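Local coordinates for kinesin-like protein (Caenorhabditis elegans, PDB 5X3E), which probably couples ATP hydrolysis to force or movement along microtubules as a motor of the kinesin-6 family, at residues 34-39 with 369-374; 106-111 with 325-330; 145-150 with 197-202; 219-224 with 276-281. All coordinates share one frame; numbering follows the deposited sequence.

Contact 1: residues 34-39 with 369-374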
loop_
_atom_site.group_PDB
_atom_site.type_symbol
_atom_site.label_atom_id
_atom_site.label_comp_id
_atom_site.label_asym_id
_atom_site.label_seq_id
_atom_site.Cartn_x
_atom_site.Cartn_y
_atom_site.Cartn_z
ATOM N N ASP A 34 -7.890 -15.950 5.216
ATOM C CA ASP A 34 -7.133 -14.703 5.309
ATOM C C ASP A 34 -8.117 -13.536 5.398
ATOM O O ASP A 34 -8.368 -12.809 4.436
ATOM C CB ASP A 34 -6.171 -14.565 4.127
ATOM C CG ASP A 34 -6.876 -14.621 2.782
ATOM O OD1 ASP A 34 -6.274 -14.187 1.777
ATOM O OD2 ASP A 34 -8.036 -15.082 2.737
ATOM N N SER A 35 -8.666 -13.354 6.594
ATOM C CA SER A 35 -9.544 -12.231 6.867
ATOM C C SER A 35 -8.709 -10.972 7.081
ATOM O O SER A 35 -7.475 -10.997 7.034
ATOM C CB SER A 35 -10.416 -12.531 8.084
ATOM O OG SER A 35 -11.132 -13.740 7.899
ATOM N N ILE A 36 -9.380 -9.844 7.314
ATOM C CA ILE A 36 -8.645 -8.625 7.610
ATOM C C ILE A 36 -8.014 -8.752 8.991
ATOM O O ILE A 36 -8.629 -9.269 9.935
ATOM C CB ILE A 36 -9.554 -7.386 7.522
ATOM C CG1 ILE A 36 -8.768 -6.131 7.919
ATOM C CG2 ILE A 36 -10.788 -7.549 8.395
ATOM C CD1 ILE A 36 -9.556 -4.852 7.820
ATOM N N GLU A 37 -6.764 -8.314 9.107
ATOM C CA GLU A 37 -6.080 -8.254 10.387
ATOM C C GLU A 37 -5.715 -6.809 10.685
ATOM O O GLU A 37 -5.328 -6.058 9.784
ATOM C CB GLU A 37 -4.821 -9.127 10.400
ATOM C CG GLU A 37 -4.212 -9.291 11.785
ATOM C CD GLU A 37 -2.839 -9.940 11.769
ATOM O OE1 GLU A 37 -2.500 -10.615 12.763
ATOM O OE2 GLU A 37 -2.108 -9.799 10.764
ATOM N N VAL A 38 -5.855 -6.421 11.947
ATOM C CA VAL A 38 -5.463 -5.099 12.412
ATOM C C VAL A 38 -4.391 -5.280 13.475
ATOM O O VAL A 38 -4.603 -6.000 14.460
ATOM C CB VAL A 38 -6.655 -4.306 12.970
ATOM C CG1 VAL A 38 -6.201 -2.937 13.432
ATOM C CG2 VAL A 38 -7.735 -4.179 11.916
ATOM N N VAL A 39 -3.243 -4.636 13.273
ATOM C CA VAL A 39 -2.157 -4.670 14.241
ATOM C C VAL A 39 -1.858 -3.237 14.658
ATOM O O VAL A 39 -2.237 -2.272 13.987
ATOM C CB VAL A 39 -0.885 -5.355 13.700
ATOM C CG1 VAL A 39 -1.216 -6.727 13.127
ATOM C CG2 VAL A 39 -0.192 -4.473 12.670
ATOM N N VAL A 369 -18.278 -3.665 8.238
ATOM C CA VAL A 369 -19.139 -4.455 7.363
ATOM C C VAL A 369 -18.370 -5.647 6.805
ATOM O O VAL A 369 -18.924 -6.744 6.648
ATOM C CB VAL A 369 -19.719 -3.572 6.241
ATOM C CG1 VAL A 369 -20.553 -4.405 5.281
ATOM C CG2 VAL A 369 -20.560 -2.458 6.836
ATOM N N LEU A 370 -17.085 -5.450 6.493
ATOM C CA LEU A 370 -16.268 -6.546 5.978
ATOM C C LEU A 370 -16.137 -7.665 6.999
ATOM O O LEU A 370 -16.228 -8.849 6.651
ATOM C CB LEU A 370 -14.883 -6.037 5.575
ATOM C CG LEU A 370 -13.882 -7.121 5.164
ATOM C CD1 LEU A 370 -14.366 -7.875 3.934
ATOM C CD2 LEU A 370 -12.509 -6.519 4.914
ATOM N N ARG A 371 -15.913 -7.311 8.265
ATOM C CA ARG A 371 -15.786 -8.323 9.306
ATOM C C ARG A 371 -17.068 -9.126 9.464
ATOM O O ARG A 371 -17.026 -10.353 9.603
ATOM C CB ARG A 371 -15.408 -7.670 10.629
ATOM C CG ARG A 371 -13.941 -7.330 10.765
ATOM C CD ARG A 371 -13.754 -6.390 11.932
ATOM N NE ARG A 371 -12.355 -6.098 12.202
ATOM C CZ ARG A 371 -11.942 -5.011 12.840
ATOM N NH1 ARG A 371 -12.826 -4.113 13.259
ATOM N NH2 ARG A 371 -10.651 -4.818 13.055
ATOM N N ARG A 372 -18.218 -8.453 9.460
ATOM C CA ARG A 372 -19.477 -9.171 9.629
ATOM C C ARG A 372 -19.735 -10.096 8.449
ATOM O O ARG A 372 -20.236 -11.214 8.623
ATOM C CB ARG A 372 -20.632 -8.185 9.787
ATOM C CG ARG A 372 -20.445 -7.167 10.897
ATOM C CD ARG A 372 -21.700 -6.332 11.092
ATOM N NE ARG A 372 -21.463 -5.182 11.957
ATOM C CZ ARG A 372 -21.370 -3.931 11.513
ATOM N NH1 ARG A 372 -21.507 -3.677 10.219
ATOM N NH2 ARG A 372 -21.147 -2.936 12.363
ATOM N N ASN A 373 -19.399 -9.648 7.236
ATOM C CA ASN A 373 -19.592 -10.496 6.066
ATOM C C ASN A 373 -18.708 -11.736 6.118
ATOM O O ASN A 373 -19.111 -12.803 5.642
ATOM C CB ASN A 373 -19.316 -9.711 4.782
ATOM C CG ASN A 373 -20.415 -8.712 4.449
ATOM O OD1 ASN A 373 -21.579 -8.902 4.806
ATOM N ND2 ASN A 373 -20.049 -7.645 3.753
ATOM N N GLN A 374 -17.514 -11.627 6.702
ATOM C CA GLN A 374 -16.627 -12.784 6.749
ATOM C C GLN A 374 -17.138 -13.874 7.683
ATOM O O GLN A 374 -16.670 -15.014 7.597
ATOM C CB GLN A 374 -15.219 -12.352 7.161
ATOM C CG GLN A 374 -14.484 -11.542 6.096
ATOM C CD GLN A 374 -13.198 -10.915 6.603
ATOM O OE1 GLN A 374 -13.040 -10.666 7.799
ATOM N NE2 GLN A 374 -12.262 -10.667 5.690
#

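Contact 2: residues 106-111 with 325-330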
loop_
_atom_site.group_PDB
_atom_site.type_symbol
_atom_site.label_atom_id
_atom_site.label_comp_id
_atom_site.label_asym_id
_atom_site.label_seq_id
_atom_site.Cartn_x
_atom_site.Cartn_y
_atom_site.Cartn_z
ATOM N N LEU A 106 4.093 -13.162 -0.129
ATOM C CA LEU A 106 3.773 -14.532 -0.509
ATOM C C LEU A 106 2.459 -14.584 -1.280
ATOM O O LEU A 106 2.322 -15.353 -2.240
ATOM C CB LEU A 106 3.720 -15.425 0.731
ATOM C CG LEU A 106 5.060 -15.649 1.438
ATOM C CD1 LEU A 106 4.870 -16.415 2.741
ATOM C CD2 LEU A 106 6.041 -16.368 0.522
ATOM N N ASN A 107 1.477 -13.775 -0.869
ATOM C CA ASN A 107 0.248 -13.645 -1.647
ATOM C C ASN A 107 0.544 -13.172 -3.065
ATOM O O ASN A 107 0.062 -13.758 -4.042
ATOM C CB ASN A 107 -0.713 -12.680 -0.953
ATOM C CG ASN A 107 -1.750 -13.392 -0.118
ATOM O OD1 ASN A 107 -2.172 -14.502 -0.443
ATOM N ND2 ASN A 107 -2.171 -12.758 0.968
ATOM N N LEU A 108 1.356 -12.116 -3.192
ATOM C CA LEU A 108 1.683 -11.567 -4.507
ATOM C C LEU A 108 2.279 -12.629 -5.425
ATOM O O LEU A 108 1.928 -12.702 -6.608
ATOM C CB LEU A 108 2.653 -10.396 -4.352
ATOM C CG LEU A 108 3.030 -9.624 -5.618
ATOM C CD1 LEU A 108 1.877 -8.749 -6.052
ATOM C CD2 LEU A 108 4.278 -8.786 -5.386
ATOM N N LEU A 109 3.193 -13.452 -4.901
ATOM C CA LEU A 109 3.801 -14.498 -5.716
ATOM C C LEU A 109 2.775 -15.547 -6.121
ATOM O O LEU A 109 2.933 -16.196 -7.166
ATOM C CB LEU A 109 4.971 -15.147 -4.973
ATOM C CG LEU A 109 6.362 -14.492 -5.028
ATOM C CD1 LEU A 109 6.618 -13.842 -6.376
ATOM C CD2 LEU A 109 6.548 -13.472 -3.942
ATOM N N LYS A 110 1.731 -15.734 -5.313
ATOM C CA LYS A 110 0.649 -16.659 -5.616
ATOM C C LYS A 110 -0.391 -16.064 -6.559
ATOM O O LYS A 110 -1.420 -16.702 -6.806
ATOM C CB LYS A 110 -0.045 -17.095 -4.323
ATOM C CG LYS A 110 0.748 -18.026 -3.435
ATOM C CD LYS A 110 0.073 -18.141 -2.070
ATOM C CE LYS A 110 -1.434 -18.361 -2.197
ATOM N NZ LYS A 110 -2.060 -18.746 -0.900
ATOM N N GLY A 111 -0.157 -14.864 -7.087
ATOM C CA GLY A 111 -1.128 -14.250 -7.968
ATOM C C GLY A 111 -2.343 -13.681 -7.277
ATOM O O GLY A 111 -3.385 -13.505 -7.917
ATOM N N ILE A 325 -1.530 -12.545 -16.213
ATOM C CA ILE A 325 -2.082 -12.483 -14.865
ATOM C C ILE A 325 -1.362 -11.370 -14.116
ATOM O O ILE A 325 -0.132 -11.273 -14.176
ATOM C CB ILE A 325 -1.935 -13.824 -14.124
ATOM C CG1 ILE A 325 -2.796 -14.896 -14.790
ATOM C CG2 ILE A 325 -2.307 -13.667 -12.658
ATOM C CD1 ILE A 325 -2.546 -16.293 -14.264
ATOM N N VAL A 326 -2.123 -10.521 -13.427
ATOM C CA VAL A 326 -1.582 -9.386 -12.686
ATOM C C VAL A 326 -2.028 -9.500 -11.236
ATOM O O VAL A 326 -3.226 -9.634 -10.963
ATOM C CB VAL A 326 -2.034 -8.040 -13.290
ATOM C CG1 VAL A 326 -1.529 -6.875 -12.455
ATOM C CG2 VAL A 326 -1.563 -7.909 -14.738
ATOM N N SER A 327 -1.073 -9.450 -10.314
ATOM C CA SER A 327 -1.372 -9.390 -8.892
ATOM C C SER A 327 -0.814 -8.095 -8.313
ATOM O O SER A 327 0.134 -7.513 -8.848
ATOM C CB SER A 327 -0.809 -10.610 -8.143
ATOM O OG SER A 327 0.596 -10.699 -8.290
ATOM N N GLN A 328 -1.408 -7.651 -7.205
ATOM C CA GLN A 328 -1.108 -6.350 -6.621
ATOM C C GLN A 328 -0.739 -6.461 -5.153
ATOM O O GLN A 328 -1.379 -7.196 -4.393
ATOM C CB GLN A 328 -2.296 -5.400 -6.699
ATOM C CG GLN A 328 -2.655 -4.918 -8.059
ATOM C CD GLN A 328 -3.679 -3.811 -7.986
ATOM O OE1 GLN A 328 -4.227 -3.528 -6.916
ATOM N NE2 GLN A 328 -3.948 -3.177 -9.119
ATOM N N LEU A 329 0.263 -5.688 -4.752
ATOM C CA LEU A 329 0.501 -5.378 -3.351
ATOM C C LEU A 329 0.402 -3.867 -3.219
ATOM O O LEU A 329 1.193 -3.134 -3.821
ATOM C CB LEU A 329 1.860 -5.895 -2.876
ATOM C CG LEU A 329 2.026 -6.138 -1.372
ATOM C CD1 LEU A 329 3.267 -6.963 -1.091
ATOM C CD2 LEU A 329 2.093 -4.839 -0.606
ATOM N N CYS A 330 -0.568 -3.411 -2.439
ATOM C CA CYS A 330 -0.912 -2.003 -2.352
ATOM C C CYS A 330 -0.632 -1.501 -0.941
ATOM O O CYS A 330 -1.186 -2.026 0.031
ATOM C CB CYS A 330 -2.375 -1.792 -2.735
ATOM S SG CYS A 330 -2.889 -0.090 -2.587
#

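Contact 3: residues 145-150 with 197-202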
loop_
_atom_site.group_PDB
_atom_site.type_symbol
_atom_site.label_atom_id
_atom_site.label_comp_id
_atom_site.label_asym_id
_atom_site.label_seq_id
_atom_site.Cartn_x
_atom_site.Cartn_y
_atom_site.Cartn_z
ATOM N N THR A 145 9.802 -4.284 1.315
ATOM C CA THR A 145 8.904 -5.027 0.439
ATOM C C THR A 145 9.425 -5.038 -0.994
ATOM O O THR A 145 9.457 -6.088 -1.646
ATOM C CB THR A 145 7.494 -4.439 0.500
ATOM O OG1 THR A 145 6.948 -4.634 1.809
ATOM C CG2 THR A 145 6.604 -5.133 -0.511
ATOM N N LEU A 146 9.836 -3.874 -1.505
ATOM C CA LEU A 146 10.412 -3.828 -2.846
ATOM C C LEU A 146 11.647 -4.711 -2.947
ATOM O O LEU A 146 11.830 -5.421 -3.944
ATOM C CB LEU A 146 10.763 -2.390 -3.227
ATOM C CG LEU A 146 9.614 -1.411 -3.458
ATOM C CD1 LEU A 146 10.155 0.019 -3.535
ATOM C CD2 LEU A 146 8.841 -1.789 -4.723
ATOM N N ASP A 147 12.515 -4.664 -1.932
ATOM C CA ASP A 147 13.697 -5.524 -1.910
ATOM C C ASP A 147 13.311 -6.992 -2.009
ATOM O O ASP A 147 13.800 -7.721 -2.879
ATOM C CB ASP A 147 14.498 -5.280 -0.628
ATOM C CG ASP A 147 15.305 -4.001 -0.670
ATOM O OD1 ASP A 147 15.727 -3.593 -1.773
ATOM O OD2 ASP A 147 15.524 -3.410 0.410
ATOM N N VAL A 148 12.425 -7.440 -1.120
ATOM C CA VAL A 148 12.090 -8.856 -1.037
ATOM C C VAL A 148 11.380 -9.328 -2.301
ATOM O O VAL A 148 11.619 -10.447 -2.775
ATOM C CB VAL A 148 11.258 -9.115 0.229
ATOM C CG1 VAL A 148 10.690 -10.511 0.215
ATOM C CG2 VAL A 148 12.127 -8.903 1.459
ATOM N N ILE A 149 10.480 -8.502 -2.852
ATOM C CA ILE A 149 9.820 -8.851 -4.110
ATOM C C ILE A 149 10.858 -9.128 -5.190
ATOM O O ILE A 149 10.862 -10.196 -5.814
ATOM C CB ILE A 149 8.837 -7.745 -4.544
ATOM C CG1 ILE A 149 7.577 -7.765 -3.676
ATOM C CG2 ILE A 149 8.452 -7.894 -6.019
ATOM C CD1 ILE A 149 6.734 -6.519 -3.825
ATOM N N PHE A 150 11.762 -8.174 -5.420
ATOM C CA PHE A 150 12.758 -8.356 -6.470
ATOM C C PHE A 150 13.728 -9.482 -6.147
ATOM O O PHE A 150 14.266 -10.110 -7.065
ATOM C CB PHE A 150 13.509 -7.050 -6.711
ATOM C CG PHE A 150 12.756 -6.083 -7.564
ATOM C CD1 PHE A 150 12.829 -6.162 -8.944
ATOM C CD2 PHE A 150 11.953 -5.115 -6.995
ATOM C CE1 PHE A 150 12.131 -5.283 -9.737
ATOM C CE2 PHE A 150 11.249 -4.230 -7.782
ATOM C CZ PHE A 150 11.339 -4.313 -9.157
ATOM N N THR A 197 22.115 6.358 -4.229
ATOM C CA THR A 197 21.520 5.664 -3.088
ATOM C C THR A 197 22.503 4.675 -2.479
ATOM O O THR A 197 22.675 3.564 -2.988
ATOM C CB THR A 197 20.247 4.937 -3.496
ATOM O OG1 THR A 197 20.539 4.079 -4.605
ATOM C CG2 THR A 197 19.154 5.925 -3.859
ATOM N N ASP A 198 23.198 5.107 -1.427
ATOM C CA ASP A 198 23.808 4.188 -0.473
ATOM C C ASP A 198 22.727 3.919 0.564
ATOM O O ASP A 198 22.361 4.815 1.331
ATOM C CB ASP A 198 25.064 4.767 0.171
ATOM C CG ASP A 198 26.074 5.250 -0.845
ATOM O OD1 ASP A 198 26.324 4.523 -1.831
ATOM O OD2 ASP A 198 26.629 6.353 -0.650
ATOM N N ARG A 199 22.180 2.710 0.562
ATOM C CA ARG A 199 20.996 2.435 1.358
ATOM C C ARG A 199 21.012 0.989 1.815
ATOM O O ARG A 199 21.595 0.124 1.158
ATOM C CB ARG A 199 19.713 2.730 0.568
ATOM C CG ARG A 199 19.512 1.832 -0.650
ATOM C CD ARG A 199 18.079 1.863 -1.165
ATOM N NE ARG A 199 17.822 0.720 -2.038
ATOM C CZ ARG A 199 17.177 -0.381 -1.671
ATOM N NH1 ARG A 199 16.701 -0.500 -0.437
ATOM N NH2 ARG A 199 17.005 -1.363 -2.545
ATOM N N TYR A 200 20.380 0.740 2.960
ATOM C CA TYR A 200 20.195 -0.631 3.409
ATOM C C TYR A 200 19.305 -1.385 2.429
ATOM O O TYR A 200 18.350 -0.827 1.880
ATOM C CB TYR A 200 19.586 -0.659 4.812
ATOM C CG TYR A 200 19.216 -2.051 5.270
ATOM C CD1 TYR A 200 20.164 -2.883 5.851
ATOM C CD2 TYR A 200 17.919 -2.531 5.126
ATOM C CE1 TYR A 200 19.832 -4.155 6.267
ATOM C CE2 TYR A 200 17.580 -3.805 5.541
ATOM C CZ TYR A 200 18.542 -4.611 6.113
ATOM O OH TYR A 200 18.219 -5.879 6.534
ATOM N N CYS A 201 19.618 -2.664 2.219
ATOM C CA CYS A 201 18.874 -3.531 1.312
ATOM C C CYS A 201 18.526 -4.831 2.022
ATOM O O CYS A 201 19.407 -5.483 2.591
ATOM C CB CYS A 201 19.683 -3.827 0.041
ATOM S SG CYS A 201 20.284 -2.358 -0.819
ATOM N N GLU A 202 17.254 -5.208 1.988
ATOM C CA GLU A 202 16.850 -6.489 2.553
ATOM C C GLU A 202 17.368 -7.629 1.686
ATOM O O GLU A 202 17.237 -7.601 0.459
ATOM C CB GLU A 202 15.330 -6.575 2.672
ATOM C CG GLU A 202 14.788 -6.116 4.009
ATOM C CD GLU A 202 15.038 -7.117 5.114
ATOM O OE1 GLU A 202 15.432 -8.260 4.802
ATOM O OE2 GLU A 202 14.854 -6.755 6.296
#

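Contact 4: residues 219-224 with 276-281. With SO4 (sulfate ion), chain C.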
loop_
_atom_site.group_PDB
_atom_site.type_symbol
_atom_site.label_atom_id
_atom_site.label_comp_id
_atom_site.label_asym_id
_atom_site.label_seq_id
_atom_site.Cartn_x
_atom_site.Cartn_y
_atom_site.Cartn_z
ATOM N N VAL A 219 4.872 -0.073 -11.140
ATOM C CA VAL A 219 4.387 0.632 -9.963
ATOM C C VAL A 219 3.522 1.796 -10.414
ATOM O O VAL A 219 3.804 2.440 -11.432
ATOM C CB VAL A 219 5.535 1.119 -9.047
ATOM C CG1 VAL A 219 6.361 -0.060 -8.550
ATOM C CG2 VAL A 219 6.414 2.127 -9.764
ATOM N N THR A 220 2.450 2.037 -9.671
ATOM C CA THR A 220 1.705 3.281 -9.758
ATOM C C THR A 220 1.768 3.955 -8.398
ATOM O O THR A 220 1.748 3.282 -7.360
ATOM C CB THR A 220 0.237 3.062 -10.177
ATOM O OG1 THR A 220 -0.417 2.191 -9.246
ATOM C CG2 THR A 220 0.170 2.440 -11.553
ATOM N N TYR A 221 1.900 5.277 -8.403
ATOM C CA TYR A 221 1.907 6.053 -7.171
ATOM C C TYR A 221 0.834 7.122 -7.285
ATOM O O TYR A 221 0.909 7.993 -8.159
ATOM C CB TYR A 221 3.277 6.678 -6.900
ATOM C CG TYR A 221 3.464 7.119 -5.463
ATOM C CD1 TYR A 221 2.505 6.827 -4.497
ATOM C CD2 TYR A 221 4.600 7.821 -5.069
ATOM C CE1 TYR A 221 2.668 7.223 -3.176
ATOM C CE2 TYR A 221 4.775 8.219 -3.747
ATOM C CZ TYR A 221 3.806 7.918 -2.805
ATOM O OH TYR A 221 3.969 8.308 -1.493
ATOM N N VAL A 222 -0.159 7.050 -6.409
ATOM C CA VAL A 222 -1.373 7.846 -6.517
ATOM C C VAL A 222 -1.663 8.509 -5.177
ATOM O O VAL A 222 -1.400 7.931 -4.116
ATOM C CB VAL A 222 -2.558 6.971 -6.980
ATOM C CG1 VAL A 222 -3.801 7.736 -6.920
ATOM C CG2 VAL A 222 -2.362 6.562 -8.426
ATOM N N GLU A 223 -2.185 9.732 -5.222
ATOM C CA GLU A 223 -2.520 10.486 -4.022
ATOM C C GLU A 223 -4.002 10.827 -4.034
ATOM O O GLU A 223 -4.530 11.282 -5.052
ATOM C CB GLU A 223 -1.685 11.768 -3.929
ATOM C CG GLU A 223 -1.988 12.634 -2.721
ATOM C CD GLU A 223 -1.271 13.967 -2.777
ATOM O OE1 GLU A 223 -1.197 14.549 -3.880
ATOM O OE2 GLU A 223 -0.777 14.429 -1.725
ATOM N N ILE A 224 -4.669 10.630 -2.902
ATOM C CA ILE A 224 -6.056 11.042 -2.729
ATOM C C ILE A 224 -6.055 12.204 -1.744
ATOM O O ILE A 224 -5.780 12.021 -0.551
ATOM C CB ILE A 224 -6.939 9.889 -2.242
ATOM C CG1 ILE A 224 -7.030 8.810 -3.317
ATOM C CG2 ILE A 224 -8.325 10.397 -1.882
ATOM C CD1 ILE A 224 -7.690 7.542 -2.846
ATOM N N LEU A 276 10.387 10.195 -6.792
ATOM C CA LEU A 276 9.818 11.157 -7.730
ATOM C C LEU A 276 8.380 11.494 -7.364
ATOM O O LEU A 276 7.979 12.663 -7.409
ATOM C CB LEU A 276 9.885 10.616 -9.158
ATOM C CG LEU A 276 9.221 11.526 -10.192
ATOM C CD1 LEU A 276 9.935 12.864 -10.259
ATOM C CD2 LEU A 276 9.185 10.863 -11.552
ATOM N N GLY A 277 7.595 10.487 -6.984
ATOM C CA GLY A 277 6.237 10.748 -6.538
ATOM C C GLY A 277 6.196 11.594 -5.281
ATOM O O GLY A 277 5.332 12.458 -5.129
ATOM N N GLU A 278 7.133 11.351 -4.360
ATOM C CA GLU A 278 7.209 12.147 -3.142
ATOM C C GLU A 278 7.465 13.614 -3.462
ATOM O O GLU A 278 6.923 14.501 -2.795
ATOM C CB GLU A 278 8.300 11.597 -2.226
ATOM C CG GLU A 278 7.962 10.262 -1.577
ATOM C CD GLU A 278 6.938 10.389 -0.465
ATOM O OE1 GLU A 278 7.343 10.537 0.708
ATOM O OE2 GLU A 278 5.728 10.377 -0.766
ATOM N N GLU A 279 8.287 13.890 -4.481
ATOM C CA GLU A 279 8.484 15.273 -4.915
ATOM C C GLU A 279 7.166 15.910 -5.351
ATOM O O GLU A 279 6.885 17.065 -5.009
ATOM C CB GLU A 279 9.500 15.340 -6.056
ATOM C CG GLU A 279 10.919 14.941 -5.692
ATOM C CD GLU A 279 11.909 15.238 -6.812
ATOM O OE1 GLU A 279 11.833 16.333 -7.408
ATOM O OE2 GLU A 279 12.759 14.371 -7.107
ATOM N N ARG A 280 6.342 15.177 -6.106
ATOM C CA ARG A 280 5.025 15.708 -6.457
ATOM C C ARG A 280 4.104 15.773 -5.250
ATOM O O ARG A 280 3.314 16.716 -5.119
ATOM C CB ARG A 280 4.354 14.877 -7.551
ATOM C CG ARG A 280 4.722 15.207 -8.987
ATOM C CD ARG A 280 6.120 14.850 -9.401
ATOM N NE ARG A 280 6.328 15.271 -10.784
ATOM C CZ ARG A 280 6.112 14.497 -11.841
ATOM N NH1 ARG A 280 5.692 13.251 -11.675
ATOM N NH2 ARG A 280 6.321 14.968 -13.063
ATOM N N ARG A 281 4.192 14.792 -4.353
ATOM C CA ARG A 281 3.298 14.777 -3.203
ATOM C C ARG A 281 3.471 16.004 -2.321
ATOM O O ARG A 281 2.543 16.364 -1.591
ATOM C CB ARG A 281 3.511 13.508 -2.379
ATOM C CG ARG A 281 2.398 13.241 -1.391
ATOM C CD ARG A 281 2.780 12.177 -0.392
ATOM N NE ARG A 281 3.128 12.835 0.853
ATOM C CZ ARG A 281 4.357 13.204 1.183
ATOM N NH1 ARG A 281 5.376 12.971 0.365
ATOM N NH2 ARG A 281 4.563 13.826 2.331
HETATM S S SO4 C . -3.869 2.149 -10.687
HETATM O O1 SO4 C . -3.990 0.837 -11.325
HETATM O O2 SO4 C . -3.299 1.999 -9.350
HETATM O O3 SO4 C . -5.187 2.756 -10.568
HETATM O O4 SO4 C . -3.020 3.016 -11.491
#

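Contact 1: residues 34-39 with 369-374
Entering strand 37-42, an inner strand of the central kinesin motor sheet, S35, I36 and V38 lie against the C-terminal turns of helix 350-375. I36 is the central apolar side chain of the contact. Its CG1 is anti to the backbone N (chi1 177°), and this places the CG2 methyl toward the helix, 4.0 Å from L370 CD2. The same methyl also lies 4.0 Å from R371 CG, where the two side chains cross at about a right angle. The arginine chain runs extended past I36, bringing its guanidinium obliquely beside the V38 CG2 methyl; its NH2 is bonded to F427 O, which fixes the far end. The helix probably corresponds to the switch II (relay) helix of other kinesins, packed on the sheet, and L370 also reaches I405 of the neighbouring parallel strand 404-411. Contact with the preceding loop is made by Q374, whose extended side chain brings its amide alongside S35, with CD 3.5 Å from S35 CB. The amide nitrogen NE2 is 3.4 Å from I36 N, but both are donors and do not bond, so the interface rests on van der Waals contact. E37 turns away from the helix and forms salt bridges with R99 and R406.

Contact 2: residues 106-111 with 325-330
S327 of strand 325-333 meets the C-terminal end of helix 93-109 through both its side-chain atoms. Its OG donates to L108 O at 2.9 Å, arriving in the carbonyl plane on a lone pair with a C=O...donor angle of 130°. A chi1 of 59° holds OG between the backbone N and carbonyl carbon, turned to the helix end. L108 O also accepts G111 N, at 3.0 Å, so two donors satisfy this carbonyl where the helix stops. S327 CB meanwhile lies 3.5 Å from G111 C, resting on the backbone of the turn. At Q328 the side chain leaves on the other side of the strand, and the contact passes to the backbone: L108 CD1 sits 3.6 Å from Q328 C, while Q328 N is bonded to N113 OD1. L329 again turns to the helix, and its CB is 4.3 Å from L108 CD1. That one methyl thus touches the strand at S327, Q328 and L329, carried there by L108 CG swung opposite the backbone N (chi1 -176°). G111, with its positive phi, is the C-prime residue of a Schellman motif, in which its bond to L108 O is joined by one from Q112 N to N107 O. The helix closes in this way against the alpha/beta sheet of the P-loop NTPase fold, just before the chain enters strand 114-119, parallel neighbour of 325-333.

Contact 3: residues 145-150 with 197-202
D147 OD2 accepts two donors from the 197-202 loop, E202 N at 3.0 Å and R199 NH1 at 3.3 Å. The other carboxylate oxygen, OD1, takes R199 NH2 at 2.7 Å in a nearly straight bond (178°) and also S267 OG of helix 267-281. The arginine therefore grips the acid end-on, NH1 and NH2 each meeting a syn lone pair, with guanidinium and carboxylate planes only 12° apart. E202 N comes in differently, from above the carboxylate plane and 62° out of it. This two-way hold pins the long connection between helix 175-187 and strand 213-225 onto helix 141-152, one of the helices packed on the kinesin motor sheet. R199 reaches across with an extended chain, and its NE is engaged in a salt bridge with E268, so the guanidinium joins helix 141-152 to helix 267-281. C201 SG sits 3.7 Å above the centre of one guanidinium face. Beyond the ion pair the loop lies close to the helix: E202 CB is 3.6 Å from D147 CB and 4.1 Å from V148 CG2, V148 and E202 running side by side. The E202 chain then bends away at chi2, and its OE2 forms a salt bridge with R144.

Contact 4: residues 219-224 with 276-281
Y221 on strand 213-225 packs against G277 and E278 of helix 267-281, a helix lying along the central kinesin sheet; the two short segments run nearly parallel, 14° apart, with axes 9.2 Å from each other. The dense part is centred on the tyrosine. Its CD2 is 3.7 Å from G277 CA; with no side chain at G277, the helix backbone can approach the ring. F274 and F299 pack on Y221 as well, F299 edge-to-face. The hydroxyl at the far end of the ring donates to E278 OE2 at 2.8 Å, meeting the carboxylate from 45° above its plane. E278 folds back at chi2 (-74°) to present that oxygen, and R281 NH1 adds a salt bridge to it from the same helix, weak as a hydrogen bond. At the helix end E223 and R281 are buried and cross at about a right angle without a direct bond: E223 OE2 lies 3.4 Å from the aliphatic R281 CG, while E223 OE2 is hydrogen-bonded to S295 OG. Its distance to R281 NE is 4.9 Å. The loose side is the outer one, where L276 and E279 are exposed. On the strand face turned from the helix sits a sulfate, probably from the crystallisation liquor, bound by V256 N, K302 NZ and T220, whose OG1 donates to sulfate O2 at 2.9 Å.

How the contacts relate
From the N terminus, 34-39 opens the widest loop, closed only when contact 1 brings in 369-374. Contact 2 opens next at 106-111 and is nested within it. Inside contact 2 lie two smaller loops in series: contact 3 closes 145-150 with 197-202 before contact 4 joins 219-224 to 276-281. None cross. Contacts 1, 2 and 4 each fasten a helix to the same central sheet, whereas contact 3 holds a loop on helix 141-152. That helix also meets contact 2 directly, L108 CD2 packing on I149 CD1 at 3.7 Å. Contacts 1 and 4 sit on opposite sides of the chain's centre, their centres about 28 Å apart.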